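Local structure of protein LRIM1 (Anopheles gambiae, 3O53) at residues 95-100 / 114-119; 101-106 / 122-127; 204-209 / 227-232; 220-225 / 243-248; 15-20 / 44-49. The protein forms a heterodimeric complex with APL1C that regulates complement-like immunity in the mosquito, the leucine-rich repeat domain being the part described here. One frame throughout, in Å; residues are numbered along the deposited sequence.

From the N terminus, contact 5 comes first. It closes a loop holding helix 22-30 and strand 38-40 and ties the start of the domain to the first repeats. Contacts 1 and 2 follow further along the solenoid. They cross: strand 103-105 lies inside the loop of contact 1, and strand 113-116 inside that of contact 2. The two pack together through Leu-95 and Leu-104, joining two parallel sheets of the solenoid. Contacts 3 and 4 cross in the same way near the far end, where Met-206 meets Leu-221 and Ile-229 meets Leu-244. Contacts 3 and 5 lie about 51 Å apart, centre to centre.

Contact 1: 95-100 / 114-119; sequences LLVGPS and VSCSRG
Leu-95 and Val-97 are laced to Ser-115 and Ser-117 by backbone hydrogen bonds. This is a parallel ladder between neighbouring turns of the leucine-rich repeat solenoid, in the small sheet of strands 73-76, 91-97 and 113-116. Ser-115 N gives to Leu-95 O at 2.9 Å. Ser-115 O takes the N-H of Val-97, and Ser-117 N donates to Val-97 O at 3.1 Å. The same Val-97 O also receives a weak bond from Ser-117 OG, at 3.3 Å. With the hydroxyl beside its own backbone N (chi1 -56°), both donors of Ser-117 face one carbonyl.

Water closes both ends of the ladder. One molecule gives a proton to Leu-95 O and lies 2.6 Å from Ser-115 OG, so this carbonyl has a second partner. Another water lies between Gly-98 O and Ser-117 O.

On the inner face, Leu-95 CD2 rests against Val-114 CG1 at 4.2 Å, and both side chains touch Leu-104 of the next sheet. Val-97 packs beside Cys-116 on this face. The sulfur of Cys-116 is tied in a disulfide to Cys-142, which links this strand to a later loop. On the other face, Leu-96 CG lies beside Ser-115 CB.

Past the strands the chains stay close. The Pro-99 ring lies alongside Ser-117, with CG 4.0 Å from Ser-117 CB. Further on, Pro-99 CB meets the backbone carbonyl of Arg-118, with CB 3.5 Å from Arg-118 O.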
# COMPACT_ATOMS: atom_id res chain seq x y z
N LEU A 95 5.75 -3.82 14.62
CA LEU A 95 5.25 -5.16 14.34
C LEU A 95 6.38 -6.00 13.77
O LEU A 95 7.09 -5.57 12.88
CB LEU A 95 4.09 -5.06 13.34
CG LEU A 95 3.53 -6.32 12.68
CD1 LEU A 95 3.01 -7.26 13.74
CD2 LEU A 95 2.43 -5.94 11.67
N LEU A 96 6.55 -7.21 14.30
CA LEU A 96 7.53 -8.15 13.77
C LEU A 96 6.88 -9.52 13.56
O LEU A 96 6.23 -10.05 14.45
CB LEU A 96 8.71 -8.31 14.74
CG LEU A 96 9.42 -7.03 15.16
CD1 LEU A 96 8.66 -6.35 16.26
CD2 LEU A 96 10.85 -7.33 15.60
N VAL A 97 7.08 -10.10 12.39
CA VAL A 97 6.48 -11.39 12.10
C VAL A 97 7.50 -12.35 11.47
O VAL A 97 8.60 -11.94 11.09
CB VAL A 97 5.22 -11.23 11.23
CG1 VAL A 97 4.26 -10.27 11.91
CG2 VAL A 97 5.57 -10.73 9.84
N GLY A 98 7.12 -13.62 11.39
CA GLY A 98 8.05 -14.70 11.07
C GLY A 98 8.16 -15.07 9.61
O GLY A 98 7.61 -14.39 8.74
N PRO A 99 8.86 -16.18 9.33
CA PRO A 99 9.27 -16.60 7.98
C PRO A 99 8.16 -17.27 7.16
O PRO A 99 8.35 -17.46 5.96
CB PRO A 99 10.38 -17.63 8.26
CG PRO A 99 10.56 -17.68 9.76
CD PRO A 99 9.31 -17.13 10.35
N SER A 100 7.05 -17.63 7.79
CA SER A 100 5.95 -18.31 7.07
C SER A 100 4.79 -17.38 6.75
O SER A 100 3.78 -17.81 6.19
CB SER A 100 5.43 -19.49 7.89
OG SER A 100 6.41 -20.49 8.02
N VAL A 114 7.56 -2.18 10.46
CA VAL A 114 7.21 -3.58 10.23
C VAL A 114 8.47 -4.34 9.85
O VAL A 114 9.30 -3.84 9.09
CB VAL A 114 6.16 -3.74 9.11
CG1 VAL A 114 5.66 -5.18 9.04
CG2 VAL A 114 4.99 -2.78 9.32
N SER A 115 8.61 -5.55 10.37
CA SER A 115 9.76 -6.39 10.07
C SER A 115 9.27 -7.80 9.78
O SER A 115 8.40 -8.30 10.49
CB SER A 115 10.72 -6.43 11.27
OG SER A 115 10.99 -5.12 11.76
N CYS A 116 9.79 -8.42 8.73
CA CYS A 116 9.39 -9.78 8.36
C CYS A 116 10.63 -10.65 8.16
O CYS A 116 11.49 -10.32 7.35
CB CYS A 116 8.56 -9.75 7.07
SG CYS A 116 7.24 -8.50 7.03
N SER A 117 10.74 -11.74 8.91
CA SER A 117 11.86 -12.67 8.77
C SER A 117 11.98 -13.18 7.35
O SER A 117 10.98 -13.38 6.67
CB SER A 117 11.68 -13.87 9.70
OG SER A 117 11.53 -13.46 11.04
N ARG A 118 13.21 -13.41 6.89
CA ARG A 118 13.42 -13.84 5.52
C ARG A 118 12.59 -15.09 5.22
O ARG A 118 12.60 -16.06 5.98
CB ARG A 118 14.91 -14.09 5.24
CG ARG A 118 15.46 -15.37 5.85
CD ARG A 118 16.97 -15.44 5.71
NE ARG A 118 17.65 -14.42 6.52
CZ ARG A 118 18.09 -14.62 7.76
NH1 ARG A 118 17.95 -15.80 8.34
NH2 ARG A 118 18.69 -13.63 8.41
N GLY A 119 11.86 -15.05 4.11
CA GLY A 119 11.00 -16.15 3.71
C GLY A 119 11.21 -16.49 2.24
O GLY A 119 12.07 -15.91 1.58
O HOH W 1 9.25 -3.89 13.18
O HOH W 2 8.52 -12.90 6.47

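Contact 2: 101-106 / 122-127; sequences IETLHA and KKNIYL
His-105 and Tyr-126 stand side by side on one face of the sheet and point the same way. Their rings form an offset stack, with centroids 4.4 Å apart and planes at 14°. The overlap is through the ND1-CE1 side of the imidazole: His-105 CE1 sits over the rim of the tyrosine ring, 3.5 Å from Tyr-126 CD2. Similar first and second torsions in both residues leave the rings nearly parallel. Leu-104 O lies at the edge of the tyrosine ring, in its plane. Tyr-148 of the next strand meets the tyrosine ring too, so the row of aromatics continues. The side chain of His-105 lies about 4 Å from a bound N-acetylglucosamine.

Further along this face, Thr-103 and Asn-124 cross obliquely, with Thr-103 OG1 4.1 Å from Asn-124 ND2.

The backbone ladder that carries these side chains is the parallel sheet of the leucine-rich repeat solenoid, one strand a turn. Asn-124 N gives to Glu-102 O, and Leu-104 N to Asn-124 O. Tyr-126 N then reaches Leu-104 O at 2.8 Å, and Ala-106 N donates to Tyr-126 O.

The opposite face belongs to Leu-104 and Ile-125, which point into the core. At the end of the ladder, Ala-106 CB meets Leu-127 CD2 at 3.9 Å. At its start, the aliphatic part of Lys-123 passes Ile-101, with Lys-123 CG 3.6 Å from Ile-101 O.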
# COMPACT_ATOMS: atom_id res chain seq x y z
N ILE A 101 4.93 -16.11 7.09
CA ILE A 101 3.87 -15.14 6.83
C ILE A 101 3.61 -14.99 5.34
O ILE A 101 4.51 -14.72 4.54
CB ILE A 101 4.21 -13.77 7.45
CG1 ILE A 101 4.25 -13.90 8.97
CG2 ILE A 101 3.17 -12.74 7.09
CD1 ILE A 101 2.91 -14.30 9.58
N GLU A 102 2.35 -15.18 4.97
CA GLU A 102 1.90 -15.04 3.60
C GLU A 102 0.91 -13.89 3.51
O GLU A 102 0.85 -13.20 2.50
CB GLU A 102 1.23 -16.34 3.12
CG GLU A 102 2.14 -17.57 3.19
CD GLU A 102 1.43 -18.86 2.77
OE1 GLU A 102 0.18 -18.91 2.75
OE2 GLU A 102 2.15 -19.85 2.46
N THR A 103 0.12 -13.70 4.56
CA THR A 103 -0.91 -12.66 4.56
C THR A 103 -0.91 -11.91 5.87
O THR A 103 -1.05 -12.50 6.94
CB THR A 103 -2.32 -13.27 4.34
OG1 THR A 103 -2.36 -13.91 3.06
CG2 THR A 103 -3.39 -12.19 4.39
N LEU A 104 -0.75 -10.59 5.79
CA LEU A 104 -0.61 -9.76 6.98
C LEU A 104 -1.64 -8.64 6.93
O LEU A 104 -1.53 -7.72 6.12
CB LEU A 104 0.80 -9.17 7.04
CG LEU A 104 1.15 -8.33 8.27
CD1 LEU A 104 0.97 -9.16 9.51
CD2 LEU A 104 2.58 -7.79 8.18
N HIS A 105 -2.66 -8.75 7.76
CA HIS A 105 -3.68 -7.73 7.87
C HIS A 105 -3.38 -6.90 9.09
O HIS A 105 -3.45 -7.39 10.21
CB HIS A 105 -5.05 -8.38 8.04
CG HIS A 105 -5.61 -8.96 6.78
ND1 HIS A 105 -6.16 -8.18 5.79
CD2 HIS A 105 -5.69 -10.23 6.35
CE1 HIS A 105 -6.56 -8.95 4.79
NE2 HIS A 105 -6.28 -10.21 5.11
N ALA A 106 -3.04 -5.64 8.90
CA ALA A 106 -2.68 -4.79 10.03
C ALA A 106 -3.09 -3.34 9.77
O ALA A 106 -2.35 -2.42 10.08
CB ALA A 106 -1.19 -4.89 10.31
N LYS A 122 5.40 -15.77 -1.34
CA LYS A 122 4.93 -14.42 -1.61
C LYS A 122 4.20 -13.85 -0.39
O LYS A 122 3.69 -14.61 0.44
CB LYS A 122 4.02 -14.41 -2.83
CG LYS A 122 4.77 -14.66 -4.13
CD LYS A 122 3.82 -14.78 -5.32
CE LYS A 122 4.60 -14.88 -6.63
NZ LYS A 122 3.71 -15.11 -7.81
N LYS A 123 4.13 -12.53 -0.30
CA LYS A 123 3.47 -11.86 0.82
C LYS A 123 2.38 -10.90 0.34
O LYS A 123 2.56 -10.19 -0.64
CB LYS A 123 4.50 -11.05 1.62
CG LYS A 123 5.44 -11.88 2.45
CD LYS A 123 6.31 -10.99 3.35
CE LYS A 123 7.56 -10.52 2.63
NZ LYS A 123 8.64 -11.56 2.64
N ASN A 124 1.27 -10.88 1.05
CA ASN A 124 0.22 -9.89 0.81
C ASN A 124 0.13 -9.06 2.08
O ASN A 124 -0.13 -9.59 3.16
CB ASN A 124 -1.10 -10.58 0.49
CG ASN A 124 -1.05 -11.37 -0.81
OD1 ASN A 124 -0.76 -10.82 -1.87
ND2 ASN A 124 -1.30 -12.66 -0.73
N ILE A 125 0.36 -7.76 1.96
CA ILE A 125 0.55 -6.89 3.13
C ILE A 125 -0.45 -5.75 3.12
O ILE A 125 -0.48 -4.94 2.20
CB ILE A 125 1.97 -6.30 3.14
CG1 ILE A 125 3.00 -7.42 3.35
CG2 ILE A 125 2.10 -5.21 4.22
CD1 ILE A 125 4.44 -6.99 3.11
N TYR A 126 -1.28 -5.69 4.16
CA TYR A 126 -2.34 -4.70 4.26
C TYR A 126 -2.05 -3.77 5.42
O TYR A 126 -2.25 -4.13 6.56
CB TYR A 126 -3.68 -5.40 4.50
CG TYR A 126 -4.11 -6.31 3.37
CD1 TYR A 126 -4.94 -5.85 2.37
CD2 TYR A 126 -3.66 -7.63 3.30
CE1 TYR A 126 -5.34 -6.67 1.32
CE2 TYR A 126 -4.06 -8.46 2.25
CZ TYR A 126 -4.89 -7.97 1.27
OH TYR A 126 -5.29 -8.78 0.22
N LEU A 127 -1.60 -2.55 5.12
CA LEU A 127 -1.20 -1.60 6.15
C LEU A 127 -1.90 -0.25 6.02
O LEU A 127 -1.35 0.78 6.41
CB LEU A 127 0.32 -1.38 6.08
CG LEU A 127 1.18 -2.55 6.58
CD1 LEU A 127 2.65 -2.35 6.16
CD2 LEU A 127 1.06 -2.68 8.10

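Contact 3: 204-209 / 227-232; sequences AFMGPE and VLIEKA
The ring of Phe-205 meets Leu-228 at its edge. Its CD1 comes to 3.3 Å from Leu-228 O, and the carbonyl carbon lies in the ring plane. Gly-207 CA sits over one face, offset toward the rim. CE1 also passes the backbone of Glu-230, 3.7 Å from its N. CG of Phe-205 is trans to the backbone N (chi1 -178°), which lays the ring alongside Glu-230. The ring and the carboxylate plane are 69° apart.

Glu-230 also crosses Pro-208 at about a right angle, with OE1 3.6 Å from Pro-208 CG. Its other oxygen, OE2, accepts from Ala-232 N through the anti lone pair.

The backbones form a short parallel ladder between two turns of the leucine-rich repeat. Val-227 N donates to Ala-204 O, Met-206 N to Leu-228 O, and Glu-230 N to Met-206 O. On the core face Met-206 CB approaches Ile-229 CG1 at 4.3 Å. Ile-229 N is taken by Thr-253 OG1 of helix 251-259.

The three ladder bonds fix the register of the strands. The bond from Ala-232 N fixes how the Glu-230 carboxylate is turned, with OE1 left against the carbons of Pro-208.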
# COMPACT_ATOMS: atom_id res chain seq x y z
N ALA A 204 4.34 16.69 -8.54
CA ALA A 204 4.35 17.76 -9.55
C ALA A 204 4.86 17.28 -10.91
O ALA A 204 4.59 17.91 -11.92
CB ALA A 204 5.21 18.93 -9.05
N PHE A 205 5.63 16.19 -10.94
CA PHE A 205 6.24 15.72 -12.18
C PHE A 205 6.06 14.21 -12.32
O PHE A 205 6.48 13.45 -11.46
CB PHE A 205 7.74 16.06 -12.20
CG PHE A 205 8.45 15.66 -13.47
CD1 PHE A 205 7.85 15.84 -14.71
CD2 PHE A 205 9.74 15.14 -13.43
CE1 PHE A 205 8.51 15.48 -15.88
CE2 PHE A 205 10.41 14.79 -14.60
CZ PHE A 205 9.79 14.96 -15.83
N MET A 206 5.41 13.79 -13.40
CA MET A 206 5.29 12.37 -13.68
C MET A 206 6.48 11.97 -14.53
O MET A 206 6.44 12.02 -15.76
CB MET A 206 3.96 12.09 -14.40
CG MET A 206 3.70 10.63 -14.70
SD MET A 206 2.05 10.40 -15.40
CE MET A 206 1.97 8.61 -15.55
N GLY A 207 7.57 11.58 -13.87
CA GLY A 207 8.87 11.48 -14.52
C GLY A 207 9.18 10.11 -15.10
O GLY A 207 8.31 9.25 -15.16
N PRO A 208 10.44 9.91 -15.53
CA PRO A 208 10.91 8.68 -16.19
C PRO A 208 10.80 7.44 -15.31
O PRO A 208 10.75 6.33 -15.82
CB PRO A 208 12.39 8.98 -16.48
CG PRO A 208 12.48 10.46 -16.49
CD PRO A 208 11.49 10.93 -15.47
N GLU A 209 10.76 7.65 -14.01
CA GLU A 209 10.56 6.57 -13.06
C GLU A 209 9.28 5.78 -13.38
O GLU A 209 9.17 4.60 -13.04
CB GLU A 209 10.47 7.13 -11.63
CG GLU A 209 9.32 8.12 -11.41
CD GLU A 209 9.67 9.57 -11.75
OE1 GLU A 209 10.78 9.83 -12.28
OE2 GLU A 209 8.83 10.46 -11.46
N VAL A 227 2.28 19.10 -13.17
CA VAL A 227 2.40 20.15 -14.17
C VAL A 227 2.95 19.55 -15.47
O VAL A 227 2.51 19.92 -16.56
CB VAL A 227 3.37 21.25 -13.70
CG1 VAL A 227 3.35 22.41 -14.67
CG2 VAL A 227 3.01 21.72 -12.28
N LEU A 228 3.90 18.63 -15.35
CA LEU A 228 4.56 18.04 -16.50
C LEU A 228 4.59 16.52 -16.45
O LEU A 228 4.57 15.93 -15.38
CB LEU A 228 6.01 18.53 -16.59
CG LEU A 228 6.22 20.03 -16.77
CD1 LEU A 228 7.72 20.34 -16.91
CD2 LEU A 228 5.45 20.53 -17.98
N ILE A 229 4.67 15.92 -17.64
CA ILE A 229 4.81 14.48 -17.81
C ILE A 229 6.03 14.23 -18.68
O ILE A 229 6.24 14.94 -19.67
CB ILE A 229 3.60 13.87 -18.56
CG1 ILE A 229 2.31 14.12 -17.78
CG2 ILE A 229 3.81 12.37 -18.81
CD1 ILE A 229 1.03 13.71 -18.54
N GLU A 230 6.83 13.23 -18.34
CA GLU A 230 8.00 12.86 -19.13
C GLU A 230 7.54 12.34 -20.48
O GLU A 230 6.81 11.35 -20.56
CB GLU A 230 8.81 11.79 -18.39
CG GLU A 230 9.90 11.14 -19.22
CD GLU A 230 10.89 12.16 -19.77
OE1 GLU A 230 11.53 12.87 -18.97
OE2 GLU A 230 11.03 12.25 -21.01
N LYS A 231 7.96 13.01 -21.56
CA LYS A 231 7.46 12.68 -22.89
C LYS A 231 7.93 11.31 -23.38
O LYS A 231 7.34 10.73 -24.28
CB LYS A 231 7.90 13.76 -23.90
CG LYS A 231 9.41 13.88 -24.06
CD LYS A 231 9.79 15.02 -25.00
CE LYS A 231 9.16 14.82 -26.38
NZ LYS A 231 9.67 15.81 -27.37
N ALA A 232 8.99 10.78 -22.77
CA ALA A 232 9.55 9.50 -23.21
C ALA A 232 8.78 8.30 -22.66
O ALA A 232 9.03 7.17 -23.06
CB ALA A 232 11.02 9.41 -22.81

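Contact 4: 220-225 / 243-248; sequences SLRNNK and DLRGNG
Two successive turns meet here in the asparagine ladder of the leucine-rich repeat, at the ends of their strands and in the loops that follow. Asn-247 ND2 donates to Leu-221 O at 3.1 Å, nearly straight at 170°, although it comes in above the carbonyl plane. The same ND2 also gives to Leu-244 O of its own turn. The amide thus ties both loops with one nitrogen. Its OD1 accepts from Leu-226 N, just past the first loop. Asn-224 has the matching place one turn earlier, and its OD1 accepts from Leu-203 N.

The backbones add two bonds: Leu-221 N to Asp-243 O, and Asn-223 N to Arg-245 O at 2.8 Å. A water joins Asn-224 O to Gly-246 O.

At the outer side, the guanidinium of Arg-222 lies flat on that of Arg-245, with centres 3.7 Å apart and planes at 21°. Arg-222 reaches there with its chain extended from CG to NE. Two like charges are close, but Asp-243 probably offsets them. Arg-245 grips this carboxylate in a side-on salt bridge, NE to OD1 and NH2 to OD2, with Arg-245 NH2 2.9 Å from Asp-243 OD2. Asp-243 OD1 also accepts from Arg-245 N in an Asx turn. Ser-220 OG makes the equivalent ST turn with Arg-222 N. Inward, Leu-221 CB touches Leu-244 CD2 at 3.8 Å.

Ser-220 pairs on its other side with Leu-196 and Leu-198, at strand 195-197. Helix 262-276 packs on Arg-245 through Val-272, Leu-275 and Thr-276, and on Asp-243 through Leu-275.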
# COMPACT_ATOMS: atom_id res chain seq x y z
N SER A 220 -3.52 5.44 -11.42
CA SER A 220 -4.10 6.74 -11.10
C SER A 220 -3.09 7.67 -10.43
O SER A 220 -2.42 7.29 -9.47
CB SER A 220 -5.30 6.59 -10.18
OG SER A 220 -5.87 7.85 -9.90
N LEU A 221 -2.97 8.87 -10.97
CA LEU A 221 -2.30 9.95 -10.29
C LEU A 221 -3.31 11.08 -10.11
O LEU A 221 -2.95 12.26 -10.10
CB LEU A 221 -1.07 10.41 -11.08
CG LEU A 221 0.21 9.58 -10.88
CD1 LEU A 221 0.09 8.23 -11.57
CD2 LEU A 221 1.44 10.33 -11.40
N ARG A 222 -4.58 10.72 -9.96
CA ARG A 222 -5.62 11.72 -9.78
C ARG A 222 -5.35 12.59 -8.57
O ARG A 222 -4.85 12.11 -7.57
CB ARG A 222 -6.99 11.04 -9.62
CG ARG A 222 -8.12 12.02 -9.32
CD ARG A 222 -9.36 11.30 -8.84
NE ARG A 222 -10.53 12.17 -8.76
CZ ARG A 222 -11.67 11.83 -8.17
NH1 ARG A 222 -11.78 10.64 -7.59
NH2 ARG A 222 -12.70 12.67 -8.16
N ASN A 223 -5.70 13.88 -8.67
CA ASN A 223 -5.61 14.79 -7.52
C ASN A 223 -4.22 14.84 -6.90
O ASN A 223 -4.05 14.84 -5.68
CB ASN A 223 -6.67 14.45 -6.46
CG ASN A 223 -8.07 14.87 -6.91
OD1 ASN A 223 -8.22 15.48 -7.96
ND2 ASN A 223 -9.08 14.55 -6.12
N ASN A 224 -3.22 14.88 -7.77
CA ASN A 224 -1.90 15.30 -7.36
C ASN A 224 -1.74 16.78 -7.73
O ASN A 224 -2.72 17.52 -7.67
CB ASN A 224 -0.84 14.41 -8.01
CG ASN A 224 -0.62 13.13 -7.22
OD1 ASN A 224 0.36 13.00 -6.50
ND2 ASN A 224 -1.55 12.19 -7.33
N LYS A 225 -0.54 17.21 -8.10
CA LYS A 225 -0.32 18.59 -8.52
C LYS A 225 0.54 18.60 -9.76
O LYS A 225 1.42 19.45 -9.91
CB LYS A 225 0.35 19.38 -7.40
CG LYS A 225 -0.42 19.29 -6.10
CD LYS A 225 0.04 20.32 -5.09
CE LYS A 225 0.99 19.72 -4.09
NZ LYS A 225 0.84 20.40 -2.79
N ASP A 243 -5.97 7.51 -15.01
CA ASP A 243 -6.67 8.63 -14.38
C ASP A 243 -5.70 9.71 -13.89
O ASP A 243 -5.05 9.55 -12.86
CB ASP A 243 -7.49 8.11 -13.20
CG ASP A 243 -8.45 9.13 -12.65
OD1 ASP A 243 -8.38 10.30 -13.06
OD2 ASP A 243 -9.29 8.77 -11.78
N LEU A 244 -5.63 10.81 -14.64
CA LEU A 244 -4.80 11.96 -14.28
C LEU A 244 -5.67 13.19 -14.02
O LEU A 244 -5.21 14.32 -14.20
CB LEU A 244 -3.82 12.30 -15.40
CG LEU A 244 -2.88 11.20 -15.86
CD1 LEU A 244 -1.89 11.75 -16.87
CD2 LEU A 244 -2.16 10.57 -14.68
N ARG A 245 -6.92 12.97 -13.65
CA ARG A 245 -7.82 14.07 -13.33
C ARG A 245 -7.29 14.84 -12.13
O ARG A 245 -6.53 14.30 -11.34
CB ARG A 245 -9.21 13.53 -13.00
CG ARG A 245 -9.99 12.99 -14.19
CD ARG A 245 -11.33 12.48 -13.70
NE ARG A 245 -11.14 11.43 -12.70
CZ ARG A 245 -12.05 11.07 -11.79
NH1 ARG A 245 -13.23 11.67 -11.74
NH2 ARG A 245 -11.76 10.10 -10.94
N GLY A 246 -7.69 16.11 -12.01
CA GLY A 246 -7.43 16.89 -10.81
C GLY A 246 -6.02 17.46 -10.67
O GLY A 246 -5.60 17.80 -9.58
N ASN A 247 -5.29 17.56 -11.77
CA ASN A 247 -3.94 18.08 -11.72
C ASN A 247 -3.86 19.52 -12.29
O ASN A 247 -4.87 20.20 -12.36
CB ASN A 247 -3.00 17.10 -12.41
CG ASN A 247 -2.75 15.86 -11.56
OD1 ASN A 247 -2.20 15.96 -10.48
ND2 ASN A 247 -3.19 14.70 -12.05
N GLY A 248 -2.67 19.98 -12.67
CA GLY A 248 -2.53 21.32 -13.22
C GLY A 248 -1.61 21.34 -14.42
O GLY A 248 -0.60 22.05 -14.44
O HOH W 3 -3.92 19.90 -8.63

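Contact 5: 15-20 / 44-49; sequences EKVTDS and NPLSQI
Segments 15-20 and 44-49 run in roughly the same direction, 31° apart, largely as loop, with no beta bridge between them. Backbone meets side chain instead. Val-17 N donates to Asn-44 OD1 at 3.3 Å, from above the carbonyl plane. A water bridges Asp-19 N and Pro-45 O.

The carboxylate of Asp-19 grips Ser-47 twice. OD1 takes Ser-47 N at 2.9 Å through its syn lone pair, in a nearly straight bond of 173°. OD2 takes Ser-47 OG at 2.6 Å, from above the carboxylate plane. The serine hydroxyl sits between its backbone N and carbonyl carbon (chi1 73°), which puts N and OG on the same partner. A second water joins Asp-19 OD1 to Gln-48 O.

Val-17 lies at a slant across the Asn-44 amide, with Val-17 CG2 3.2 Å from Asn-44 CG. The same methyl rests on Leu-46 CD2 at 4.0 Å. Pro-45 turns its CD-CG edge to Val-17 O, with CD 3.1 Å away.

Asn-44 ND2 is held by Leu-41 O and Ile-14 O, the second of these on strand 11-15. Leu-46 N donates to Asn-68 OD1 in the next turn. The contact thus joins the loop before helix 22-30 to the leucine-rich repeat loop between strand 38-40 and helix 51-54.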
# COMPACT_ATOMS: atom_id res chain seq x y z
N GLU A 15 -13.45 -16.00 23.69
CA GLU A 15 -14.17 -14.77 23.97
C GLU A 15 -14.22 -14.49 25.47
O GLU A 15 -14.02 -15.39 26.29
CB GLU A 15 -15.60 -14.85 23.43
CG GLU A 15 -15.70 -15.23 21.97
CD GLU A 15 -17.12 -15.23 21.46
OE1 GLU A 15 -17.44 -16.04 20.57
OE2 GLU A 15 -17.93 -14.41 21.96
N LYS A 16 -14.48 -13.24 25.82
CA LYS A 16 -14.60 -12.85 27.21
C LYS A 16 -13.30 -13.13 27.97
O LYS A 16 -13.33 -13.54 29.13
CB LYS A 16 -15.78 -13.57 27.87
CG LYS A 16 -17.11 -13.28 27.19
CD LYS A 16 -18.30 -13.70 28.03
CE LYS A 16 -19.59 -13.18 27.42
NZ LYS A 16 -20.80 -13.64 28.16
N VAL A 17 -12.17 -12.91 27.31
CA VAL A 17 -10.86 -13.01 27.95
C VAL A 17 -10.32 -11.63 28.26
O VAL A 17 -10.81 -10.63 27.74
CB VAL A 17 -9.84 -13.73 27.06
CG1 VAL A 17 -10.21 -15.19 26.89
CG2 VAL A 17 -9.72 -13.04 25.70
N THR A 18 -9.30 -11.58 29.11
CA THR A 18 -8.69 -10.33 29.52
C THR A 18 -7.21 -10.57 29.71
O THR A 18 -6.76 -11.71 29.67
CB THR A 18 -9.28 -9.84 30.86
OG1 THR A 18 -8.74 -10.63 31.93
CG2 THR A 18 -10.79 -9.95 30.87
N ASP A 19 -6.45 -9.51 29.92
CA ASP A 19 -5.03 -9.66 30.21
C ASP A 19 -4.83 -10.58 31.42
O ASP A 19 -3.84 -11.32 31.49
CB ASP A 19 -4.39 -8.29 30.49
CG ASP A 19 -4.43 -7.37 29.28
OD1 ASP A 19 -4.50 -7.88 28.14
OD2 ASP A 19 -4.38 -6.14 29.47
N SER A 20 -5.76 -10.55 32.36
CA SER A 20 -5.59 -11.29 33.61
C SER A 20 -5.96 -12.77 33.48
O SER A 20 -5.48 -13.60 34.24
CB SER A 20 -6.39 -10.63 34.74
OG SER A 20 -7.78 -10.70 34.50
N ASN A 44 -11.75 -8.92 21.87
CA ASN A 44 -11.46 -8.83 23.29
C ASN A 44 -10.70 -7.55 23.65
O ASN A 44 -10.33 -6.79 22.76
CB ASN A 44 -10.67 -10.06 23.71
CG ASN A 44 -11.50 -11.32 23.66
OD1 ASN A 44 -12.49 -11.45 24.38
ND2 ASN A 44 -11.11 -12.25 22.80
N PRO A 45 -10.51 -7.31 24.95
CA PRO A 45 -9.75 -6.16 25.45
C PRO A 45 -8.29 -6.48 25.72
O PRO A 45 -7.69 -5.84 26.59
CB PRO A 45 -10.46 -5.83 26.76
CG PRO A 45 -10.97 -7.15 27.25
CD PRO A 45 -11.18 -8.03 26.04
N LEU A 46 -7.73 -7.45 25.02
CA LEU A 46 -6.33 -7.81 25.21
C LEU A 46 -5.42 -6.64 24.85
O LEU A 46 -5.55 -6.05 23.78
CB LEU A 46 -5.96 -9.03 24.38
CG LEU A 46 -6.73 -10.31 24.71
CD1 LEU A 46 -6.36 -11.42 23.75
CD2 LEU A 46 -6.46 -10.72 26.15
N SER A 47 -4.50 -6.31 25.75
CA SER A 47 -3.59 -5.20 25.55
C SER A 47 -2.20 -5.69 25.17
O SER A 47 -1.34 -4.90 24.80
CB SER A 47 -3.50 -4.34 26.81
OG SER A 47 -2.76 -5.01 27.81
N GLN A 48 -1.99 -6.99 25.27
CA GLN A 48 -0.71 -7.56 24.86
C GLN A 48 -0.76 -9.07 24.76
O GLN A 48 -1.58 -9.73 25.41
CB GLN A 48 0.39 -7.13 25.84
CG GLN A 48 -0.03 -7.19 27.29
CD GLN A 48 1.02 -6.59 28.22
OE1 GLN A 48 2.13 -7.10 28.33
NE2 GLN A 48 0.66 -5.51 28.89
N ILE A 49 0.12 -9.62 23.94
CA ILE A 49 0.28 -11.05 23.84
C ILE A 49 1.71 -11.32 23.45
O ILE A 49 2.28 -10.58 22.65
CB ILE A 49 -0.69 -11.67 22.81
CG1 ILE A 49 -0.60 -13.19 22.83
CG2 ILE A 49 -0.39 -11.13 21.41
CD1 ILE A 49 -1.83 -13.89 22.27
O HOH W 4 -3.10 -10.07 27.57
O HOH W 5 -7.67 -7.04 29.25